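Local coordinates for possible thiamine biosynthesis enzyme (Candida albicans, PDB 2X7Q), which is of unknown function but has the fold of periplasmic binding proteins and may bind a small ligand linked to thiamine biosynthesis, at residues P15-A20 / S216-N221; G37-H42 / I46-V51; I121-S124 / S130-M133; K156-S161 / D172-E177. The protein carries 1 engineered substitution. All blocks are in the same frame, centred on the assembly; numbering follows the deposited sequence.

Contact 1. Residues P15-A20 / S216-N221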
loop_
_atom_site.group_PDB
_atom_site.type_symbol
_atom_site.label_atom_id
_atom_site.label_comp_id
_atom_site.label_asym_id
_atom_site.label_seq_id
_atom_site.Cartn_x
_atom_site.Cartn_y
_atom_site.Cartn_z
ATOM N N PRO A 15 20.382 -4.545 16.494
ATOM C CA PRO A 15 19.825 -3.255 16.912
ATOM C C PRO A 15 18.302 -3.232 16.815
ATOM O O PRO A 15 17.724 -3.933 15.983
ATOM C CB PRO A 15 20.431 -2.267 15.907
ATOM C CG PRO A 15 20.787 -3.097 14.717
ATOM C CD PRO A 15 21.213 -4.422 15.286
ATOM N N THR A 16 17.666 -2.426 17.660
ATOM C CA THR A 16 16.214 -2.293 17.654
ATOM C C THR A 16 15.721 -1.811 16.295
ATOM O O THR A 16 16.434 -1.107 15.579
ATOM C CB THR A 16 15.733 -1.315 18.742
ATOM O OG1 THR A 16 16.235 -1.736 20.017
ATOM C CG2 THR A 16 14.212 -1.274 18.788
ATOM N N LEU A 17 14.498 -2.192 15.945
ATOM C CA LEU A 17 13.956 -1.881 14.632
ATOM C C LEU A 17 12.552 -1.294 14.737
ATOM O O LEU A 17 11.623 -1.964 15.189
ATOM C CB LEU A 17 13.932 -3.144 13.771
ATOM C CG LEU A 17 14.068 -2.967 12.262
ATOM C CD1 LEU A 17 15.413 -2.350 11.927
ATOM C CD2 LEU A 17 13.905 -4.308 11.567
ATOM N N LYS A 18 12.405 -0.039 14.322
ATOM C CA LYS A 18 11.105 0.619 14.321
ATOM C C LYS A 18 10.411 0.411 12.977
ATOM O O LYS A 18 10.856 0.929 11.951
ATOM C CB LYS A 18 11.254 2.112 14.616
ATOM C CG LYS A 18 11.905 2.418 15.953
ATOM C CD LYS A 18 11.890 3.907 16.259
ATOM C CE LYS A 18 10.475 4.426 16.435
ATOM N NZ LYS A 18 10.443 5.887 16.720
ATOM N N VAL A 19 9.324 -0.352 12.987
ATOM C CA VAL A 19 8.621 -0.696 11.755
ATOM C C VAL A 19 7.273 0.015 11.649
ATOM O O VAL A 19 6.386 -0.180 12.482
ATOM C CB VAL A 19 8.403 -2.216 11.645
ATOM C CG1 VAL A 19 7.645 -2.556 10.374
ATOM C CG2 VAL A 19 9.735 -2.950 11.692
ATOM N N ALA A 20 7.127 0.839 10.615
ATOM C CA ALA A 20 5.876 1.550 10.367
ATOM C C ALA A 20 4.955 0.723 9.479
ATOM O O ALA A 20 5.373 0.242 8.427
ATOM C CB ALA A 20 6.146 2.896 9.735
ATOM N N SER A 216 21.474 -3.712 8.436
ATOM C CA SER A 216 21.197 -4.665 7.364
ATOM C C SER A 216 20.870 -6.066 7.884
ATOM O O SER A 216 19.891 -6.680 7.458
ATOM C CB SER A 216 22.366 -4.732 6.377
ATOM O OG SER A 216 22.092 -5.645 5.331
ATOM N N ASP A 217 21.688 -6.569 8.804
ATOM C CA ASP A 217 21.515 -7.926 9.321
ATOM C C ASP A 217 20.168 -8.119 10.020
ATOM O O ASP A 217 19.539 -9.171 9.896
ATOM C CB ASP A 217 22.658 -8.299 10.270
ATOM C CG ASP A 217 23.983 -8.433 9.556
ATOM O OD1 ASP A 217 24.053 -8.095 8.357
ATOM O OD2 ASP A 217 24.961 -8.876 10.190
ATOM N N VAL A 218 19.728 -7.100 10.750
ATOM C CA VAL A 218 18.458 -7.167 11.468
ATOM C C VAL A 218 17.266 -7.099 10.517
ATOM O O VAL A 218 16.263 -7.784 10.719
ATOM C CB VAL A 218 18.357 -6.066 12.543
ATOM C CG1 VAL A 218 19.064 -4.805 12.079
ATOM C CG2 VAL A 218 16.908 -5.782 12.895
ATOM N N ILE A 219 17.382 -6.280 9.476
ATOM C CA ILE A 219 16.332 -6.185 8.466
ATOM C C ILE A 219 16.080 -7.544 7.811
ATOM O O ILE A 219 14.934 -7.915 7.558
ATOM C CB ILE A 219 16.674 -5.143 7.381
ATOM C CG1 ILE A 219 16.693 -3.734 7.976
ATOM C CG2 ILE A 219 15.668 -5.211 6.244
ATOM C CD1 ILE A 219 17.078 -2.653 6.980
ATOM N N LYS A 220 17.155 -8.283 7.542
ATOM C CA LYS A 220 17.041 -9.614 6.948
ATOM C C LYS A 220 16.227 -10.543 7.846
ATOM O O LYS A 220 15.292 -11.207 7.392
ATOM C CB LYS A 220 18.424 -10.222 6.687
ATOM C CG LYS A 220 18.387 -11.652 6.144
ATOM C CD LYS A 220 19.789 -12.239 6.031
ATOM C CE LYS A 220 19.745 -13.696 5.566
ATOM N NZ LYS A 220 18.930 -14.546 6.493
ATOM N N ASN A 221 16.597 -10.592 9.122
ATOM C CA ASN A 221 15.884 -11.411 10.098
ATOM C C ASN A 221 14.414 -11.012 10.219
ATOM O O ASN A 221 13.542 -11.859 10.409
ATOM C CB ASN A 221 16.567 -11.337 11.468
ATOM C CG ASN A 221 17.832 -12.166 11.532
ATOM O OD1 ASN A 221 17.781 -13.388 11.666
ATOM N ND2 ASN A 221 18.976 -11.504 11.426
#
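L17, near the start of strand 17-21, turns its side chain toward V218, in the first turn of the long helix 216-235. From its root outward every side-chain carbon of the leucine lies near the same methyl: CB is 4.1 Å from V218 CG2, and CG is 4.0 Å from that atom. With CG swung to the carbonyl side of the residue (chi1 -151°), the isobutyl group forks beside the helix. CD2 makes the closest approach, 3.6 Å from V218 CG2. The other branch, CD1, comes within 3.9 Å of V218 CG2 and leans on toward I219, whose CG1 is 4.4 Å away from L17 CD1.

V218 in turn splits its two methyls between two residues. While CG2 serves the leucine and also lies 3.7 Å from P15 O, CG1 meets the ring of the exposed P15, 3.6 Å from P15 CG. Around this seam, I46 and I69 of the neighbouring strands also press on L17, and L44 covers V218. The first turn of helix 216-235 thus packs beside the beginning of strand 17-21, an inner strand of the first-lobe sheet. No hydrogen bond crosses between the two segments, so the attachment rests on close-fitting aliphatic surfaces.

Contact 2. Residues G37-H42 / I46-V51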
loop_
_atom_site.group_PDB
_atom_site.type_symbol
_atom_site.label_atom_id
_atom_site.label_comp_id
_atom_site.label_asym_id
_atom_site.label_seq_id
_atom_site.Cartn_x
_atom_site.Cartn_y
_atom_site.Cartn_z
ATOM N N GLY A 37 5.557 -15.038 18.416
ATOM C CA GLY A 37 6.892 -14.722 18.890
ATOM C C GLY A 37 7.995 -15.017 17.892
ATOM O O GLY A 37 9.115 -15.353 18.281
ATOM N N TYR A 38 7.686 -14.889 16.606
ATOM C CA TYR A 38 8.677 -15.127 15.563
ATOM C C TYR A 38 9.781 -14.072 15.586
ATOM O O TYR A 38 10.937 -14.368 15.287
ATOM C CB TYR A 38 8.019 -15.167 14.183
ATOM C CG TYR A 38 7.094 -16.342 13.970
ATOM C CD1 TYR A 38 7.514 -17.637 14.236
ATOM C CD2 TYR A 38 5.807 -16.157 13.483
ATOM C CE1 TYR A 38 6.672 -18.715 14.040
ATOM C CE2 TYR A 38 4.958 -17.226 13.279
ATOM C CZ TYR A 38 5.395 -18.504 13.560
ATOM O OH TYR A 38 4.556 -19.578 13.359
ATOM N N TYR A 39 9.422 -12.841 15.936
ATOM C CA TYR A 39 10.394 -11.754 15.988
ATOM C C TYR A 39 11.467 -12.020 17.042
ATOM O O TYR A 39 12.661 -11.934 16.756
ATOM C CB TYR A 39 9.701 -10.418 16.261
ATOM C CG TYR A 39 8.690 -10.027 15.205
ATOM C CD1 TYR A 39 7.350 -9.861 15.528
ATOM C CD2 TYR A 39 9.074 -9.832 13.887
ATOM C CE1 TYR A 39 6.421 -9.503 14.571
ATOM C CE2 TYR A 39 8.153 -9.476 12.919
ATOM C CZ TYR A 39 6.827 -9.313 13.268
ATOM O OH TYR A 39 5.909 -8.961 12.307
ATOM N N LYS A 40 11.039 -12.340 18.259
ATOM C CA LYS A 40 11.970 -12.644 19.341
ATOM C C LYS A 40 12.811 -13.879 19.025
ATOM O O LYS A 40 13.978 -13.956 19.400
ATOM C CB LYS A 40 11.216 -12.832 20.660
ATOM C CG LYS A 40 10.894 -11.532 21.371
ATOM C CD LYS A 40 9.424 -11.440 21.745
ATOM C CE LYS A 40 9.138 -10.143 22.493
ATOM N NZ LYS A 40 7.686 -9.976 22.781
ATOM N N ALA A 41 12.212 -14.833 18.320
ATOM C CA ALA A 41 12.905 -16.056 17.935
ATOM C C ALA A 41 14.101 -15.746 17.041
ATOM O O ALA A 41 15.077 -16.494 17.014
ATOM C CB ALA A 41 11.950 -17.008 17.238
ATOM N N HIS A 42 14.013 -14.641 16.307
ATOM C CA HIS A 42 15.092 -14.214 15.423
ATOM C C HIS A 42 15.996 -13.194 16.107
ATOM O O HIS A 42 16.740 -12.471 15.445
ATOM C CB HIS A 42 14.526 -13.634 14.125
ATOM C CG HIS A 42 14.075 -14.670 13.143
ATOM N ND1 HIS A 42 12.829 -15.257 13.198
ATOM C CD2 HIS A 42 14.703 -15.219 12.077
ATOM C CE1 HIS A 42 12.711 -16.126 12.209
ATOM N NE2 HIS A 42 13.833 -16.122 11.515
ATOM N N ILE A 46 11.326 -5.516 17.903
ATOM C CA ILE A 46 10.591 -4.690 16.958
ATOM C C ILE A 46 9.603 -3.750 17.640
ATOM O O ILE A 46 8.745 -4.188 18.404
ATOM C CB ILE A 46 9.827 -5.552 15.931
ATOM C CG1 ILE A 46 10.760 -6.579 15.295
ATOM C CG2 ILE A 46 9.184 -4.672 14.869
ATOM C CD1 ILE A 46 11.913 -5.974 14.527
ATOM N N GLU A 47 9.734 -2.457 17.360
ATOM C CA GLU A 47 8.774 -1.467 17.833
ATOM C C GLU A 47 7.884 -1.024 16.679
ATOM O O GLU A 47 8.301 -0.237 15.828
ATOM C CB GLU A 47 9.489 -0.260 18.437
ATOM C CG GLU A 47 8.551 0.875 18.822
ATOM C CD GLU A 47 9.284 2.086 19.364
ATOM O OE1 GLU A 47 10.429 1.928 19.839
ATOM O OE2 GLU A 47 8.714 3.196 19.317
ATOM N N PHE A 48 6.658 -1.536 16.652
ATOM C CA PHE A 48 5.725 -1.217 15.578
ATOM C C PHE A 48 5.118 0.172 15.732
ATOM O O PHE A 48 4.711 0.566 16.825
ATOM C CB PHE A 48 4.617 -2.269 15.491
ATOM C CG PHE A 48 5.068 -3.576 14.902
ATOM C CD1 PHE A 48 5.487 -4.616 15.717
ATOM C CD2 PHE A 48 5.081 -3.762 13.529
ATOM C CE1 PHE A 48 5.902 -5.819 15.174
ATOM C CE2 PHE A 48 5.495 -4.961 12.980
ATOM C CZ PHE A 48 5.908 -5.990 13.803
ATOM N N VAL A 49 5.065 0.906 14.626
ATOM C CA VAL A 49 4.470 2.236 14.604
ATOM C C VAL A 49 3.255 2.260 13.682
ATOM O O VAL A 49 3.389 2.172 12.462
ATOM C CB VAL A 49 5.485 3.298 14.137
ATOM C CG1 VAL A 49 4.817 4.660 14.023
ATOM C CG2 VAL A 49 6.670 3.357 15.091
ATOM N N LYS A 50 2.070 2.379 14.270
ATOM C CA LYS A 50 0.834 2.396 13.497
ATOM C C LYS A 50 0.667 3.706 12.727
ATOM O O LYS A 50 0.779 4.792 13.295
ATOM C CB LYS A 50 -0.369 2.183 14.419
ATOM C CG LYS A 50 -1.704 2.058 13.700
ATOM C CD LYS A 50 -2.869 2.158 14.671
ATOM C CE LYS A 50 -2.781 1.109 15.768
ATOM N NZ LYS A 50 -3.928 1.221 16.723
ATOM N N VAL A 51 0.388 3.589 11.431
ATOM C CA VAL A 51 0.163 4.749 10.578
ATOM C C VAL A 51 -1.163 4.611 9.833
ATOM O O VAL A 51 -1.194 4.100 8.718
ATOM C CB VAL A 51 1.315 4.924 9.566
ATOM C CG1 VAL A 51 1.099 6.171 8.719
ATOM C CG2 VAL A 51 2.655 4.993 10.293
#
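Y39 and F48 form an offset edge-to-face aromatic pair, the edge of F48 directed to the face of the tyrosine, with ring planes at 61° and centroids 5.4 Å apart. The two side chains come from opposite directions and meet at the far ends of their rings, F48 CZ being 3.5 Å from Y39 CZ. The same F48 carbon lies 3.3 Å from Y39 OH, which sits at the edge of the phenylalanine, near its plane.

Aliphatic packing flanks the pair. I46 crosses the tyrosine at about a right angle and brings CG1 to 3.9 Å from Y39 CD2, an oblique approach. Its other branch, CG2, lies over one face of F48, toward the rim. This joins the short helix 38-41 to the outermost strand, 46-50, of the first-lobe sheet of the periplasmic binding protein fold; helix 28-35 also touches both aromatic residues.

Among the polar interactions, the Y39 hydroxyl is hydrogen-bonded to the carbonyl of L30. G37, with positive phi, ends the preceding helix in a Schellman motif. At the other end of the short helix, H42 ND1 donates to Y38 O at 3.0 Å, nearly straight at 169° and in the plane of the imidazole.

Contact 3. Residues I121-S124 / S130-M133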
loop_
_atom_site.group_PDB
_atom_site.type_symbol
_atom_site.label_atom_id
_atom_site.label_comp_id
_atom_site.label_asym_id
_atom_site.label_seq_id
_atom_site.Cartn_x
_atom_site.Cartn_y
_atom_site.Cartn_z
ATOM N N ILE A 121 -12.461 15.181 -8.040
ATOM C CA ILE A 121 -11.969 13.958 -7.416
ATOM C C ILE A 121 -11.469 14.200 -5.997
ATOM O O ILE A 121 -10.526 14.961 -5.784
ATOM C CB ILE A 121 -10.835 13.323 -8.243
ATOM C CG1 ILE A 121 -11.322 13.010 -9.661
ATOM C CG2 ILE A 121 -10.321 12.064 -7.563
ATOM C CD1 ILE A 121 -12.511 12.077 -9.708
ATOM N N GLY A 122 -12.102 13.543 -5.030
ATOM C CA GLY A 122 -11.693 13.653 -3.642
ATOM C C GLY A 122 -10.575 12.684 -3.314
ATOM O O GLY A 122 -10.662 11.493 -3.623
ATOM N N VAL A 123 -9.520 13.197 -2.692
ATOM C CA VAL A 123 -8.384 12.370 -2.311
ATOM C C VAL A 123 -7.982 12.649 -0.870
ATOM O O VAL A 123 -8.177 13.753 -0.371
ATOM C CB VAL A 123 -7.169 12.615 -3.225
ATOM C CG1 VAL A 123 -7.522 12.320 -4.673
ATOM C CG2 VAL A 123 -6.671 14.044 -3.071
ATOM N N SER A 124 -7.430 11.643 -0.202
ATOM C CA SER A 124 -6.917 11.822 1.148
ATOM C C SER A 124 -5.810 12.869 1.125
ATOM O O SER A 124 -5.849 13.842 1.872
ATOM C CB SER A 124 -6.389 10.499 1.699
ATOM O OG SER A 124 -5.361 9.967 0.878
ATOM N N SER A 130 -5.193 7.036 -3.703
ATOM C CA SER A 130 -6.470 7.560 -4.172
ATOM C C SER A 130 -6.260 8.631 -5.240
ATOM O O SER A 130 -7.117 8.844 -6.097
ATOM C CB SER A 130 -7.273 8.137 -3.007
ATOM O OG SER A 130 -6.588 9.212 -2.393
ATOM N N TYR A 131 -5.117 9.306 -5.175
ATOM C CA TYR A 131 -4.778 10.339 -6.147
ATOM C C TYR A 131 -4.164 9.728 -7.404
ATOM O O TYR A 131 -4.609 10.001 -8.516
ATOM C CB TYR A 131 -3.817 11.358 -5.530
ATOM C CG TYR A 131 -3.254 12.352 -6.522
ATOM C CD1 TYR A 131 -2.015 12.146 -7.113
ATOM C CD2 TYR A 131 -3.963 13.495 -6.867
ATOM C CE1 TYR A 131 -1.496 13.049 -8.021
ATOM C CE2 TYR A 131 -3.453 14.404 -7.776
ATOM C CZ TYR A 131 -2.219 14.177 -8.349
ATOM O OH TYR A 131 -1.707 15.078 -9.251
ATOM N N VAL A 132 -3.140 8.904 -7.218
ATOM C CA VAL A 132 -2.442 8.276 -8.335
ATOM C C VAL A 132 -3.375 7.417 -9.184
ATOM O O VAL A 132 -3.359 7.496 -10.411
ATOM C CB VAL A 132 -1.266 7.408 -7.844
ATOM C CG1 VAL A 132 -0.800 6.469 -8.945
ATOM C CG2 VAL A 132 -0.128 8.285 -7.351
HETATM N N MSE A 133 -4.195 6.607 -8.523
HETATM C CA MSE A 133 -5.091 5.687 -9.215
HETATM C C MSE A 133 -6.160 6.404 -10.032
HETATM O O MSE A 133 -6.737 5.818 -10.944
HETATM C CB MSE A 133 -5.748 4.725 -8.221
HETATM C CG MSE A 133 -4.802 3.689 -7.639
HETATM SE SE MSE A 133 -3.953 2.613 -9.025
HETATM C CE MSE A 133 -5.544 1.905 -9.874
HETATM O O HOH W 1 -9.737 9.369 -5.178
HETATM O O HOH W 2 -5.095 7.011 -0.549
#
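V123 and S130 face each other where the strand ends and the helix begins, each with its CB directed at the opposite segment. The hydroxyl of S130 is held between its own backbone N and carbonyl carbon (chi1 61°), which sets OG against the strand, 3.6 Å from V123 CB. From there it accepts a weak hydrogen bond from S124 N at 3.4 Å. Its stronger partner is the hydroxyl of S128, two residues earlier in the chain, and S128 OG also makes a weak hydrogen bond with S124 OG.

V123 CG1 reaches farther along the helix, to Y131. It lies 3.9 Å from Y131 CB and stands at the edge of the phenol ring, near its plane, instead of over a face. The ring itself meets F149 and F135, the latter edge-to-face, and F149 also touches V123.

Strand 120-123, helix 129-141 and strand 148-151 form a beta-alpha-beta unit of the second lobe, and this contact sits at the turn from its first strand into its helix. Helix and strand are close enough here for single waters to span them. One water donates to both G122 O and S130 O, at 2.8 Å from each, joining the last part of the strand to the first turn of the helix. A second water accepts from S130 N at 3.2 Å and is also hydrogen-bonded to S124 OG, 3.3 Å away.

Contact 4. Residues K156-S161 / D172-E177; sequences KNLRDS and DAFMWE
Helix 156-161 runs roughly antiparallel to strand 173-177, their directions 150° apart and their axes 8.4 Å from each other at the closest point. It belongs to the crossover that leads from strand 148-151 to the parallel strand 173-177 in the second-lobe sheet of this periplasmic binding protein fold. L158 and F174 lie opposite one another, with their CA atoms nearest across the contact.

The central interaction is a CH-pi contact. L158 CB sits over the middle of the F174 ring, 3.9 Å from its centroid and 11° off the ring normal. At chi1 69°, F174 CG is tucked over its own main chain, and the ring rises from the strand toward the helix. The rim of the ring also abuts one helix carbonyl, with F174 CD1 3.5 Å from L158 O. Farther out on the leucine, CD1 meets the benzene part of the W176 indole obliquely, 3.6 Å from W176 CZ3, the two side chains crossing at about a right angle.

Between F174 and W176, M175 points to the other face of the sheet, where M133 and L137 of helix 129-141 receive it, so the strand is covered by a helix on each face. R159 starts away from the strand, and its charged end forms a salt bridge through NE with E189. Its aliphatic part still borders the phenylalanine: R159 CG lies 4.0 Å from F174 CZ.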
loop_
_atom_site.group_PDB
_atom_site.type_symbol
_atom_site.label_atom_id
_atom_site.label_comp_id
_atom_site.label_asym_id
_atom_site.label_seq_id
_atom_site.Cartn_x
_atom_site.Cartn_y
_atom_site.Cartn_z
ATOM N N LYS A 156 -13.506 9.324 6.226
ATOM C CA LYS A 156 -14.836 9.838 6.538
ATOM C C LYS A 156 -15.139 11.113 5.754
ATOM O O LYS A 156 -16.212 11.249 5.166
ATOM C CB LYS A 156 -14.991 10.099 8.038
ATOM C CG LYS A 156 -16.375 10.610 8.424
ATOM C CD LYS A 156 -16.477 10.920 9.910
ATOM C CE LYS A 156 -17.864 11.441 10.267
ATOM N N ASN A 157 -14.191 12.045 5.757
ATOM C CA ASN A 157 -14.336 13.284 5.005
ATOM C C ASN A 157 -14.605 13.013 3.527
ATOM O O ASN A 157 -15.346 13.747 2.878
ATOM C CB ASN A 157 -13.091 14.162 5.166
ATOM C CG ASN A 157 -13.021 14.834 6.519
ATOM O OD1 ASN A 157 -13.965 14.772 7.302
ATOM N ND2 ASN A 157 -11.898 15.488 6.798
ATOM N N LEU A 158 -13.996 11.954 3.003
ATOM C CA LEU A 158 -14.204 11.556 1.616
ATOM C C LEU A 158 -15.649 11.132 1.379
ATOM O O LEU A 158 -16.240 11.464 0.356
ATOM C CB LEU A 158 -13.250 10.423 1.233
ATOM C CG LEU A 158 -11.775 10.798 1.077
ATOM C CD1 LEU A 158 -10.906 9.555 0.979
ATOM C CD2 LEU A 158 -11.571 11.695 -0.137
ATOM N N ARG A 159 -16.215 10.401 2.335
ATOM C CA ARG A 159 -17.600 9.953 2.236
ATOM C C ARG A 159 -18.565 11.125 2.377
ATOM O O ARG A 159 -19.551 11.215 1.652
ATOM C CB ARG A 159 -17.903 8.889 3.294
ATOM C CG ARG A 159 -17.040 7.642 3.194
ATOM C CD ARG A 159 -17.624 6.504 4.015
ATOM N NE ARG A 159 -17.865 6.892 5.402
ATOM C CZ ARG A 159 -16.979 6.746 6.383
ATOM N NH1 ARG A 159 -15.791 6.220 6.131
ATOM N NH2 ARG A 159 -17.282 7.125 7.616
ATOM N N ASP A 160 -18.277 12.020 3.317
ATOM C CA ASP A 160 -19.110 13.200 3.525
ATOM C C ASP A 160 -19.047 14.124 2.311
ATOM O O ASP A 160 -20.038 14.755 1.945
ATOM C CB ASP A 160 -18.673 13.955 4.782
ATOM C CG ASP A 160 -18.959 13.184 6.053
ATOM O OD1 ASP A 160 -19.660 12.152 5.983
ATOM O OD2 ASP A 160 -18.490 13.612 7.128
ATOM N N SER A 161 -17.877 14.195 1.686
ATOM C CA SER A 161 -17.676 15.056 0.525
ATOM C C SER A 161 -18.551 14.649 -0.655
ATOM O O SER A 161 -19.252 15.480 -1.231
ATOM C CB SER A 161 -16.208 15.048 0.111
ATOM O OG SER A 161 -16.006 15.829 -1.049
ATOM N N ASP A 172 -17.204 14.624 -6.667
ATOM C CA ASP A 172 -18.024 13.738 -7.479
ATOM C C ASP A 172 -17.772 12.278 -7.122
ATOM O O ASP A 172 -18.688 11.454 -7.147
ATOM C CB ASP A 172 -17.766 13.972 -8.970
ATOM C CG ASP A 172 -18.312 15.300 -9.457
ATOM O OD1 ASP A 172 -19.180 15.874 -8.771
ATOM O OD2 ASP A 172 -17.872 15.766 -10.528
ATOM N N ALA A 173 -16.526 11.966 -6.780
ATOM C CA ALA A 173 -16.152 10.601 -6.429
ATOM C C ALA A 173 -14.759 10.527 -5.810
ATOM O O ALA A 173 -13.954 11.449 -5.948
ATOM C CB ALA A 173 -16.231 9.698 -7.649
ATOM N N PHE A 174 -14.489 9.420 -5.125
ATOM C CA PHE A 174 -13.173 9.154 -4.559
ATOM C C PHE A 174 -12.860 7.669 -4.707
ATOM O O PHE A 174 -13.756 6.864 -4.962
ATOM C CB PHE A 174 -13.121 9.570 -3.086
ATOM C CG PHE A 174 -13.955 8.707 -2.179
ATOM C CD1 PHE A 174 -15.297 8.987 -1.974
ATOM C CD2 PHE A 174 -13.396 7.622 -1.524
ATOM C CE1 PHE A 174 -16.065 8.198 -1.137
ATOM C CE2 PHE A 174 -14.157 6.830 -0.688
ATOM C CZ PHE A 174 -15.494 7.118 -0.495
HETATM N N MSE A 175 -11.594 7.304 -4.552
HETATM C CA MSE A 175 -11.190 5.912 -4.697
HETATM C C MSE A 175 -10.589 5.374 -3.400
HETATM O O MSE A 175 -9.746 6.023 -2.773
HETATM C CB MSE A 175 -10.200 5.760 -5.853
HETATM C CG MSE A 175 -10.731 6.250 -7.183
HETATM SE SE MSE A 175 -9.454 6.068 -8.632
HETATM C CE MSE A 175 -9.138 4.159 -8.514
ATOM N N TRP A 176 -11.027 4.185 -3.000
ATOM C CA TRP A 176 -10.568 3.582 -1.756
ATOM C C TRP A 176 -10.610 2.064 -1.871
ATOM O O TRP A 176 -11.359 1.517 -2.681
ATOM C CB TRP A 176 -11.443 4.054 -0.593
ATOM C CG TRP A 176 -10.714 4.164 0.709
ATOM C CD1 TRP A 176 -10.807 3.320 1.776
ATOM C CD2 TRP A 176 -9.774 5.183 1.084
ATOM N NE1 TRP A 176 -9.987 3.751 2.793
ATOM C CE2 TRP A 176 -9.344 4.886 2.392
ATOM C CE3 TRP A 176 -9.262 6.310 0.438
ATOM C CZ2 TRP A 176 -8.419 5.686 3.067
ATOM C CZ3 TRP A 176 -8.344 7.099 1.111
ATOM C CH2 TRP A 176 -7.933 6.783 2.411
ATOM N N GLU A 177 -9.800 1.384 -1.066
ATOM C CA GLU A 177 -9.750 -0.073 -1.098
ATOM C C GLU A 177 -11.156 -0.652 -0.958
ATOM O O GLU A 177 -11.932 -0.220 -0.106
ATOM C CB GLU A 177 -8.824 -0.604 -0.001
ATOM C CG GLU A 177 -8.469 -2.076 -0.144
ATOM C CD GLU A 177 -9.582 -2.992 0.326
ATOM O OE1 GLU A 177 -10.030 -2.838 1.483
ATOM O OE2 GLU A 177 -10.008 -3.864 -0.460
#

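The four contacts fall into two pairs, one in each lobe. Contacts 1 and 2, with centres about 9 Å apart, share the first sheet: neighbouring strands 17-21 and 46-50 are joined by probable hydrogen bonds such as L17 O to E47 N, 2.9 Å. Contacts 3 and 4, equally close, meet where G122 N probably bonds A173 O at 2.9 Å. Between the pairs centres lie about 31 to 35 Å apart, although contacts 2 and 4 come within about 9 Å at their nearest atoms. In this fold ligands bind between the lobes; E177 of contact 4 hydrogen-bonds a glycerol, probably from crystallisation. A calcium ion lies about 14 Å from the I219 side chain.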